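Long-range contacts in lipoprotein (Mycoplasma mycoides subsp. capri, PDB 7ADK), which is probably a membrane-anchored peptidase of clan PA, the chymotrypsin-like proteases: residues B[336-341]-B[360-365]; B[426-431]-B[584-589]; B[442-447]-B[542-547]. One frame throughout, in Å; residues are numbered along the deposited sequence.

Contact 1. Residues B[336-341]-B[360-365]; sequences ISAQLT and QTQPDK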
loop_
_atom_site.group_PDB
_atom_site.type_symbol
_atom_site.label_atom_id
_atom_site.label_comp_id
_atom_site.label_asym_id
_atom_site.label_seq_id
_atom_site.Cartn_x
_atom_site.Cartn_y
_atom_site.Cartn_z
ATOM N N ILE B 336 37.984 -5.310 -3.532
ATOM C CA ILE B 336 37.854 -6.474 -4.431
ATOM C C ILE B 336 36.666 -6.356 -5.409
ATOM O O ILE B 336 36.767 -6.802 -6.548
ATOM C CB ILE B 336 37.915 -7.816 -3.655
ATOM C CG1 ILE B 336 38.032 -9.067 -4.553
ATOM C CG2 ILE B 336 36.727 -8.007 -2.723
ATOM C CD1 ILE B 336 39.285 -9.091 -5.421
ATOM N N SER B 337 35.589 -5.658 -5.043
ATOM C CA SER B 337 34.492 -5.342 -5.973
ATOM C C SER B 337 34.940 -4.388 -7.096
ATOM O O SER B 337 34.707 -4.661 -8.273
ATOM C CB SER B 337 33.293 -4.764 -5.214
ATOM O OG SER B 337 33.632 -3.602 -4.485
ATOM N N ALA B 338 35.638 -3.300 -6.758
ATOM C CA ALA B 338 36.164 -2.345 -7.729
ATOM C C ALA B 338 37.217 -2.991 -8.647
ATOM O O ALA B 338 37.175 -2.825 -9.864
ATOM C CB ALA B 338 36.720 -1.144 -6.969
ATOM N N GLN B 339 38.104 -3.809 -8.078
ATOM C CA GLN B 339 39.059 -4.650 -8.804
ATOM C C GLN B 339 38.365 -5.585 -9.815
ATOM O O GLN B 339 38.824 -5.671 -10.950
ATOM C CB GLN B 339 39.887 -5.474 -7.810
ATOM C CG GLN B 339 40.850 -4.660 -6.928
ATOM C CD GLN B 339 42.219 -4.418 -7.551
ATOM O OE1 GLN B 339 42.440 -4.513 -8.749
ATOM N NE2 GLN B 339 43.201 -4.101 -6.759
ATOM N N LEU B 340 37.237 -6.226 -9.480
ATOM C CA LEU B 340 36.530 -7.102 -10.423
ATOM C C LEU B 340 35.959 -6.353 -11.646
ATOM O O LEU B 340 35.812 -6.943 -12.717
ATOM C CB LEU B 340 35.476 -7.917 -9.661
ATOM C CG LEU B 340 34.697 -8.939 -10.511
ATOM C CD1 LEU B 340 35.589 -9.929 -11.242
ATOM C CD2 LEU B 340 33.742 -9.728 -9.630
ATOM N N THR B 341 35.683 -5.048 -11.551
ATOM C CA THR B 341 35.400 -4.247 -12.758
ATOM C C THR B 341 36.648 -4.141 -13.643
ATOM O O THR B 341 36.613 -4.474 -14.824
ATOM C CB THR B 341 34.797 -2.861 -12.455
ATOM O OG1 THR B 341 35.748 -1.942 -11.984
ATOM C CG2 THR B 341 33.657 -2.887 -11.449
ATOM N N GLN B 360 43.956 1.998 -12.075
ATOM C CA GLN B 360 44.461 1.055 -11.072
ATOM C C GLN B 360 45.388 1.724 -10.029
ATOM O O GLN B 360 46.031 1.035 -9.240
ATOM C CB GLN B 360 45.108 -0.163 -11.752
ATOM C CG GLN B 360 44.093 -1.094 -12.440
ATOM C CD GLN B 360 43.986 -2.421 -11.690
ATOM O OE1 GLN B 360 44.738 -3.356 -11.927
ATOM N NE2 GLN B 360 43.085 -2.540 -10.747
ATOM N N THR B 361 45.419 3.057 -9.933
ATOM C CA THR B 361 45.807 3.748 -8.683
ATOM C C THR B 361 44.685 3.753 -7.640
ATOM O O THR B 361 44.945 4.123 -6.498
ATOM C CB THR B 361 46.277 5.191 -8.901
ATOM O OG1 THR B 361 45.263 5.973 -9.487
ATOM C CG2 THR B 361 47.542 5.252 -9.754
ATOM N N GLN B 362 43.466 3.305 -7.978
ATOM C CA GLN B 362 42.375 3.170 -7.011
ATOM C C GLN B 362 42.704 2.252 -5.812
ATOM O O GLN B 362 42.384 2.670 -4.698
ATOM C CB GLN B 362 41.026 2.901 -7.704
ATOM C CG GLN B 362 40.759 1.504 -8.287
ATOM C CD GLN B 362 40.313 0.436 -7.287
ATOM O OE1 GLN B 362 40.130 0.653 -6.100
ATOM N NE2 GLN B 362 40.156 -0.783 -7.733
ATOM N N PRO B 363 43.436 1.115 -5.934
ATOM C CA PRO B 363 44.047 0.482 -4.769
ATOM C C PRO B 363 45.144 1.352 -4.142
ATOM O O PRO B 363 45.098 1.659 -2.959
ATOM C CB PRO B 363 44.568 -0.880 -5.236
ATOM C CG PRO B 363 44.792 -0.685 -6.728
ATOM C CD PRO B 363 43.669 0.274 -7.100
ATOM N N ASP B 364 46.142 1.778 -4.910
ATOM C CA ASP B 364 47.403 2.254 -4.336
ATOM C C ASP B 364 47.324 3.629 -3.665
ATOM O O ASP B 364 47.663 3.725 -2.486
ATOM C CB ASP B 364 48.542 2.179 -5.362
ATOM C CG ASP B 364 48.961 0.750 -5.719
ATOM O OD1 ASP B 364 48.282 -0.221 -5.334
ATOM O OD2 ASP B 364 50.002 0.591 -6.385
ATOM N N LYS B 365 46.828 4.684 -4.324
ATOM C CA LYS B 365 46.811 6.029 -3.708
ATOM C C LYS B 365 45.805 6.153 -2.556
ATOM O O LYS B 365 45.920 7.051 -1.727
ATOM C CB LYS B 365 46.687 7.140 -4.769
ATOM C CG LYS B 365 45.276 7.475 -5.290
ATOM C CD LYS B 365 44.678 8.720 -4.611
ATOM C CE LYS B 365 43.314 9.067 -5.219
ATOM N NZ LYS B 365 42.811 10.371 -4.733
#

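Contact 2. Residues B[426-431]-B[584-589]; sequences MWIMDY and NNYSES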
loop_
_atom_site.group_PDB
_atom_site.type_symbol
_atom_site.label_atom_id
_atom_site.label_comp_id
_atom_site.label_asym_id
_atom_site.label_seq_id
_atom_site.Cartn_x
_atom_site.Cartn_y
_atom_site.Cartn_z
ATOM N N MET B 426 -3.336 13.400 17.267
ATOM C CA MET B 426 -4.162 14.043 18.280
ATOM C C MET B 426 -5.631 13.652 18.140
ATOM O O MET B 426 -6.074 13.194 17.093
ATOM C CB MET B 426 -4.108 15.577 18.207
ATOM C CG MET B 426 -2.740 16.185 17.983
ATOM S SD MET B 426 -2.573 17.907 18.483
ATOM C CE MET B 426 -3.449 18.790 17.156
ATOM N N TRP B 427 -6.402 13.896 19.183
ATOM C CA TRP B 427 -7.849 13.981 19.106
ATOM C C TRP B 427 -8.345 15.307 19.635
ATOM O O TRP B 427 -7.744 15.917 20.521
ATOM C CB TRP B 427 -8.503 12.830 19.861
ATOM C CG TRP B 427 -8.261 12.827 21.334
ATOM C CD1 TRP B 427 -9.105 13.317 22.265
ATOM C CD2 TRP B 427 -7.093 12.350 22.062
ATOM N NE1 TRP B 427 -8.545 13.202 23.509
ATOM C CE2 TRP B 427 -7.312 12.599 23.452
ATOM C CE3 TRP B 427 -5.892 11.731 21.694
ATOM C CZ2 TRP B 427 -6.387 12.282 24.442
ATOM C CZ3 TRP B 427 -4.963 11.385 22.688
ATOM C CH2 TRP B 427 -5.203 11.655 24.051
ATOM N N ILE B 428 -9.438 15.784 19.071
ATOM C CA ILE B 428 -10.185 16.922 19.586
ATOM C C ILE B 428 -10.838 16.495 20.911
ATOM O O ILE B 428 -11.557 15.496 20.956
ATOM C CB ILE B 428 -11.156 17.407 18.488
ATOM C CG1 ILE B 428 -11.551 18.872 18.670
ATOM C CG2 ILE B 428 -12.398 16.523 18.291
ATOM C CD1 ILE B 428 -12.086 19.444 17.348
ATOM N N MET B 429 -10.581 17.218 22.003
ATOM C CA MET B 429 -11.200 16.919 23.290
ATOM C C MET B 429 -12.133 18.018 23.780
ATOM O O MET B 429 -13.172 17.716 24.351
ATOM C CB MET B 429 -10.149 16.514 24.321
ATOM C CG MET B 429 -9.314 17.644 24.923
ATOM S SD MET B 429 -8.591 17.236 26.528
ATOM C CE MET B 429 -7.285 16.145 25.985
ATOM N N ASP B 430 -11.826 19.289 23.535
ATOM C CA ASP B 430 -12.538 20.402 24.156
ATOM C C ASP B 430 -12.485 21.680 23.303
ATOM O O ASP B 430 -11.670 21.807 22.389
ATOM C CB ASP B 430 -11.962 20.604 25.567
ATOM C CG ASP B 430 -12.793 21.483 26.489
ATOM O OD1 ASP B 430 -13.990 21.662 26.233
ATOM O OD2 ASP B 430 -12.246 22.001 27.486
ATOM N N TYR B 431 -13.348 22.643 23.617
ATOM C CA TYR B 431 -13.267 24.019 23.138
ATOM C C TYR B 431 -13.728 25.018 24.204
ATOM O O TYR B 431 -14.673 24.769 24.943
ATOM C CB TYR B 431 -14.027 24.203 21.822
ATOM C CG TYR B 431 -15.495 23.824 21.794
ATOM C CD1 TYR B 431 -16.479 24.695 22.293
ATOM C CD2 TYR B 431 -15.876 22.617 21.187
ATOM C CE1 TYR B 431 -17.838 24.369 22.161
ATOM C CE2 TYR B 431 -17.229 22.278 21.062
ATOM C CZ TYR B 431 -18.212 23.160 21.541
ATOM O OH TYR B 431 -19.514 22.817 21.432
ATOM N N ASN B 584 -14.363 18.953 11.498
ATOM C CA ASN B 584 -15.438 17.994 11.191
ATOM C C ASN B 584 -16.737 18.282 11.969
ATOM O O ASN B 584 -17.474 17.387 12.377
ATOM C CB ASN B 584 -14.923 16.569 11.383
ATOM C CG ASN B 584 -14.198 15.964 10.202
ATOM O OD1 ASN B 584 -14.607 16.077 9.070
ATOM N ND2 ASN B 584 -13.163 15.201 10.431
ATOM N N ASN B 585 -16.997 19.561 12.201
ATOM C CA ASN B 585 -18.125 20.129 12.924
ATOM C C ASN B 585 -18.346 19.579 14.352
ATOM O O ASN B 585 -19.480 19.369 14.767
ATOM C CB ASN B 585 -19.359 20.095 12.017
ATOM C CG ASN B 585 -20.377 21.148 12.381
ATOM O OD1 ASN B 585 -20.207 21.990 13.244
ATOM N ND2 ASN B 585 -21.490 21.166 11.710
ATOM N N TYR B 586 -17.274 19.374 15.120
ATOM C CA TYR B 586 -17.343 18.904 16.523
ATOM C C TYR B 586 -18.226 19.767 17.446
ATOM O O TYR B 586 -18.800 19.271 18.416
ATOM C CB TYR B 586 -15.909 18.829 17.080
ATOM C CG TYR B 586 -15.813 18.298 18.494
ATOM C CD1 TYR B 586 -16.121 16.954 18.772
ATOM C CD2 TYR B 586 -15.304 19.100 19.533
ATOM C CE1 TYR B 586 -15.932 16.427 20.061
ATOM C CE2 TYR B 586 -15.126 18.578 20.831
ATOM C CZ TYR B 586 -15.445 17.234 21.089
ATOM O OH TYR B 586 -15.262 16.675 22.310
ATOM N N SER B 587 -18.400 21.047 17.145
ATOM C CA SER B 587 -19.352 21.925 17.837
ATOM C C SER B 587 -20.792 21.420 17.761
ATOM O O SER B 587 -21.465 21.314 18.782
ATOM C CB SER B 587 -19.285 23.330 17.248
ATOM O OG SER B 587 -20.147 24.220 17.912
ATOM N N GLU B 588 -21.284 21.097 16.570
ATOM C CA GLU B 588 -22.690 20.747 16.336
ATOM C C GLU B 588 -22.968 19.245 16.332
ATOM O O GLU B 588 -24.118 18.833 16.475
ATOM C CB GLU B 588 -23.188 21.399 15.038
ATOM C CG GLU B 588 -23.105 22.928 15.031
ATOM C CD GLU B 588 -23.671 23.545 16.309
ATOM O OE1 GLU B 588 -24.851 23.302 16.633
ATOM O OE2 GLU B 588 -22.930 24.264 17.008
ATOM N N SER B 589 -21.946 18.399 16.484
ATOM C CA SER B 589 -22.085 17.002 16.935
ATOM C C SER B 589 -22.614 16.789 18.379
ATOM O O SER B 589 -22.252 17.522 19.308
ATOM C CB SER B 589 -20.745 16.301 16.782
ATOM O OG SER B 589 -20.908 14.959 17.175
#

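Contact 3. Residues B[442-447]-B[542-547]; sequences KFYFGT and IVEVDF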
loop_
_atom_site.group_PDB
_atom_site.type_symbol
_atom_site.label_atom_id
_atom_site.label_comp_id
_atom_site.label_asym_id
_atom_site.label_seq_id
_atom_site.Cartn_x
_atom_site.Cartn_y
_atom_site.Cartn_z
ATOM N N LYS B 442 -11.613 28.321 19.382
ATOM C CA LYS B 442 -10.422 27.982 20.168
ATOM C C LYS B 442 -10.554 26.590 20.776
ATOM O O LYS B 442 -11.393 26.353 21.639
ATOM C CB LYS B 442 -10.223 29.091 21.206
ATOM C CG LYS B 442 -8.828 29.087 21.831
ATOM C CD LYS B 442 -8.593 30.413 22.554
ATOM C CE LYS B 442 -7.129 30.569 22.942
ATOM N NZ LYS B 442 -6.708 31.982 22.970
ATOM N N PHE B 443 -9.738 25.666 20.279
ATOM C CA PHE B 443 -9.881 24.219 20.456
ATOM C C PHE B 443 -8.674 23.607 21.158
ATOM O O PHE B 443 -7.556 24.081 20.995
ATOM C CB PHE B 443 -10.082 23.543 19.100
ATOM C CG PHE B 443 -11.443 23.769 18.487
ATOM C CD1 PHE B 443 -11.728 24.954 17.801
ATOM C CD2 PHE B 443 -12.429 22.786 18.610
ATOM C CE1 PHE B 443 -12.976 25.142 17.204
ATOM C CE2 PHE B 443 -13.680 22.966 18.009
ATOM C CZ PHE B 443 -13.947 24.139 17.298
ATOM N N TYR B 444 -8.908 22.533 21.914
ATOM C CA TYR B 444 -7.922 21.806 22.698
ATOM C C TYR B 444 -7.868 20.356 22.258
ATOM O O TYR B 444 -8.896 19.699 22.069
ATOM C CB TYR B 444 -8.207 21.926 24.194
ATOM C CG TYR B 444 -8.314 23.352 24.658
ATOM C CD1 TYR B 444 -9.517 24.047 24.481
ATOM C CD2 TYR B 444 -7.191 24.016 25.166
ATOM C CE1 TYR B 444 -9.572 25.426 24.717
ATOM C CE2 TYR B 444 -7.265 25.387 25.443
ATOM C CZ TYR B 444 -8.434 26.106 25.172
ATOM O OH TYR B 444 -8.437 27.453 25.283
ATOM N N PHE B 445 -6.650 19.882 22.027
ATOM C CA PHE B 445 -6.349 18.585 21.449
ATOM C C PHE B 445 -5.488 17.747 22.411
ATOM O O PHE B 445 -4.459 18.210 22.868
ATOM C CB PHE B 445 -5.636 18.792 20.114
ATOM C CG PHE B 445 -6.475 19.423 19.004
ATOM C CD1 PHE B 445 -6.641 20.815 18.899
ATOM C CD2 PHE B 445 -7.062 18.586 18.036
ATOM C CE1 PHE B 445 -7.415 21.360 17.859
ATOM C CE2 PHE B 445 -7.813 19.127 16.980
ATOM C CZ PHE B 445 -7.996 20.512 16.895
ATOM N N GLY B 446 -5.917 16.524 22.726
ATOM C CA GLY B 446 -5.140 15.566 23.485
ATOM C C GLY B 446 -4.121 14.883 22.600
ATOM O O GLY B 446 -4.402 14.497 21.474
ATOM N N THR B 447 -2.898 14.747 23.072
ATOM C CA THR B 447 -1.782 14.127 22.360
ATOM C C THR B 447 -0.816 13.562 23.397
ATOM O O THR B 447 -1.173 13.474 24.576
ATOM C CB THR B 447 -1.138 15.144 21.384
ATOM O OG1 THR B 447 -0.238 14.481 20.546
ATOM C CG2 THR B 447 -0.397 16.296 22.059
ATOM N N ILE B 542 -1.684 18.374 26.281
ATOM C CA ILE B 542 -2.877 18.996 25.694
ATOM C C ILE B 542 -2.506 20.292 24.982
ATOM O O ILE B 542 -2.002 21.222 25.602
ATOM C CB ILE B 542 -3.983 19.216 26.738
ATOM C CG1 ILE B 542 -4.269 17.932 27.532
ATOM C CG2 ILE B 542 -5.255 19.743 26.056
ATOM C CD1 ILE B 542 -5.247 18.116 28.675
ATOM N N VAL B 543 -2.740 20.354 23.678
ATOM C CA VAL B 543 -2.377 21.459 22.789
ATOM C C VAL B 543 -3.593 22.313 22.452
ATOM O O VAL B 543 -4.627 21.816 22.028
ATOM C CB VAL B 543 -1.735 20.921 21.494
ATOM C CG1 VAL B 543 -1.512 22.024 20.449
ATOM C CG2 VAL B 543 -0.403 20.245 21.819
ATOM N N GLU B 544 -3.461 23.616 22.603
ATOM C CA GLU B 544 -4.431 24.620 22.176
ATOM C C GLU B 544 -4.134 25.084 20.747
ATOM O O GLU B 544 -2.988 25.361 20.399
ATOM C CB GLU B 544 -4.386 25.772 23.179
ATOM C CG GLU B 544 -5.334 26.933 22.869
ATOM C CD GLU B 544 -5.148 28.100 23.849
ATOM O OE1 GLU B 544 -4.252 28.936 23.608
ATOM O OE2 GLU B 544 -5.929 28.217 24.821
ATOM N N VAL B 545 -5.177 25.196 19.931
ATOM C CA VAL B 545 -5.137 25.819 18.613
ATOM C C VAL B 545 -6.218 26.894 18.521
ATOM O O VAL B 545 -7.406 26.610 18.678
ATOM C CB VAL B 545 -5.268 24.769 17.503
ATOM C CG1 VAL B 545 -5.120 25.418 16.144
ATOM C CG2 VAL B 545 -4.223 23.665 17.594
ATOM N N ASP B 546 -5.825 28.139 18.256
ATOM C CA ASP B 546 -6.737 29.283 18.141
ATOM C C ASP B 546 -6.943 29.668 16.673
ATOM O O ASP B 546 -6.185 30.447 16.096
ATOM C CB ASP B 546 -6.215 30.432 19.018
ATOM C CG ASP B 546 -7.184 31.615 19.171
ATOM O OD1 ASP B 546 -8.164 31.729 18.416
ATOM O OD2 ASP B 546 -6.971 32.404 20.117
ATOM N N PHE B 547 -7.959 29.070 16.028
ATOM C CA PHE B 547 -8.179 29.263 14.593
ATOM C C PHE B 547 -8.590 30.697 14.224
ATOM O O PHE B 547 -8.323 31.133 13.105
ATOM C CB PHE B 547 -9.225 28.273 14.084
ATOM C CG PHE B 547 -8.791 26.826 14.139
ATOM C CD1 PHE B 547 -7.767 26.384 13.274
ATOM C CD2 PHE B 547 -9.395 25.936 15.036
ATOM C CE1 PHE B 547 -7.351 25.043 13.318
ATOM C CE2 PHE B 547 -8.986 24.588 15.071
ATOM C CZ PHE B 547 -7.961 24.154 14.214
#

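Contact 1. Residues B[336-341]-B[360-365]
Gln339 sends its amide across the gap between two helices and against the CB and CG of Pro363, its NE2 lying 3.8 Å from Pro363 CG and about as far from CB, with the two side chains crossing at about a right angle. The other half of the same amide is used as an acceptor: Gln360 NE2 donates to Gln339 OE1 over 2.9 Å, with an N-H...O angle of 155°. The two amide planes stand nearly perpendicular. OE1 lies almost in the plane of the Gln360 amide, whereas the donor sits well above the carbonyl plane of Gln339, 44° out of it, and misses a lone-pair direction. A bend at chi2 (-87°) turns the Gln339 chain, whose CB is not aimed at the partner, toward the opposite helix.

Beside this bond Gln362 reaches back the other way. Its NE2 rests against Ala338 CB at 3.5 Å and lies 4.0 Å from Gln339 CG, so this amide meets carbon here. The nitrogen finds its polar partner one turn further on, where Gln342 OE1 accepts from Gln362 NE2 and also from Gln360 NE2. Within its own helix, Thr341 OG1 bonds to Ala338 O over 2.7 Å, in the carbonyl plane.

The short helical segments run roughly antiparallel, with axes 10.6 Å apart at closest approach, and belong to helices 329-345 and 361-375, the two legs of a helical hairpin far from the centre of the chain. With so wide a spacing, long glutamine side chains do the bridging. The hairpin is joined here by neutral amides without any charge pair or apolar core, which suggests a modest attachment at the surface, where solvent could compete for the same donors and acceptors.

Contact 2. Residues B[426-431]-B[584-589]
Ile428 packs over one face of the Tyr586 ring, and this apolar contact carries much of the join. Its CG2 methyl stands above the middle of the ring, 3.8 Å from the centroid and 11° off the normal, a CH-pi contact. The other branch of the isoleucine runs along the same tyrosine in the opposite sense, with Ile428 CD1 3.9 Å from Tyr586 CB. Chi1 of -177° sets the Tyr586 ring opposite its own backbone nitrogen, stretched out toward the strand.

Tyr431 adds a second aromatic neighbour. Tyr586 CD2 meets the edge of the Tyr431 ring, 3.9 Å from Tyr431 CD2, while the side chains cross at a slant. Further out along the same ring, Tyr431 CE2 touches Ser587 CA at 3.9 Å.

The polar part centres on the phenol of Tyr586. Its OH donates to Met429 O over 3.1 Å, approaching from above the carbonyl plane, 65° out of it, and not along a lone pair. Since the hydroxyl also bonds to Val593 N, it ties the strand to the far end of its own loop, and the hydroxyl end of the buried ring is held by two bonds. Ser587 OG turns away to Glu588 OE2 at 2.9 Å, and Ser587 O is held by Lys592 NZ.

The carbonyl that Tyr586 uses lies in a classic beta bulge, in which Met429 and Asp430 both face Tyr444 of the next strand; the Asp430 carboxylate bonds to Tyr824 and Ser837. Ile428, on the face toward Tyr586, also packs on Phe443 and Phe445. Residues 584-589 belong to the loop between helix 575-582 and strand 594-595, so this loop covers strand 421-433 of the large antiparallel sheet just before strand 594-595 of the second, mixed sheet.

Contact 3. Residues B[442-447]-B[542-547]
Glu544 OE2 is gripped by two phenols. Tyr444 OH donates to it over 2.7 Å, arriving on the anti side of the carboxylate and 21° out of its plane, and Tyr832 OH bonds to the same oxygen from outside the strand pair. The Tyr444 ring runs alongside the Glu544 chain in the same direction, with ring and carboxylate planes 64° apart. On the same face Lys442 stretches past this pair, CG anti to the backbone N (chi1 -164°) and the chain extended beyond it, until its NZ forms a salt bridge with Asp546 OD2 at 2.9 Å, from above the carboxylate plane. A longer, weaker salt bridge runs from Lys442 NZ to Glu544 OE1, 4.0 Å away.

The opposite face is apolar. The Phe443 ring presents CD1 to the edge of Phe547, 3.7 Å from its CD2, while Val545 CG1 lies over one face of Phe547, toward its rim. Phe445 CE1 meets Val545 CG2 at 3.9 Å.

Between the faces runs an antiparallel pairing. Phe443 with Val545 and Phe445 with Val543 are the hydrogen-bonded pairs, each closed by two backbone bonds; Val545 N to Phe443 O is 2.8 Å and nearly straight. Strand 442-447 is thus joined to strand 541-546, with strand 503-507 beyond it, in a curled antiparallel sheet consistent with a clan PA barrel.

Lys442 bonds firmly to Asp546 and lies only at long range from Glu544, to which the Tyr444 hydroxyl donates; the ionised form of both carboxylates is probably favoured despite burial.

How the contacts relate
Contacts 2 and 3 are buried neighbours, with centres about 10 Å apart, and contact 3 is nested in the loop that contact 2 closes. Strands 421-433 and 442-447 pair directly: Asp430 O lies 2.9 Å from Tyr444 N, and Trp427 O the same distance from Gly446 N, both probable hydrogen bonds. One sheet therefore carries both, contact 3 through strand-to-strand pairing and a charged network, contact 2 through a loop tyrosine laid on the strand. Contact 1 differs in place and chemistry. Its nearest atoms are about 46 Å from either, on a helical hairpin at the surface, where glutamine amides replace the aromatic packing of the core.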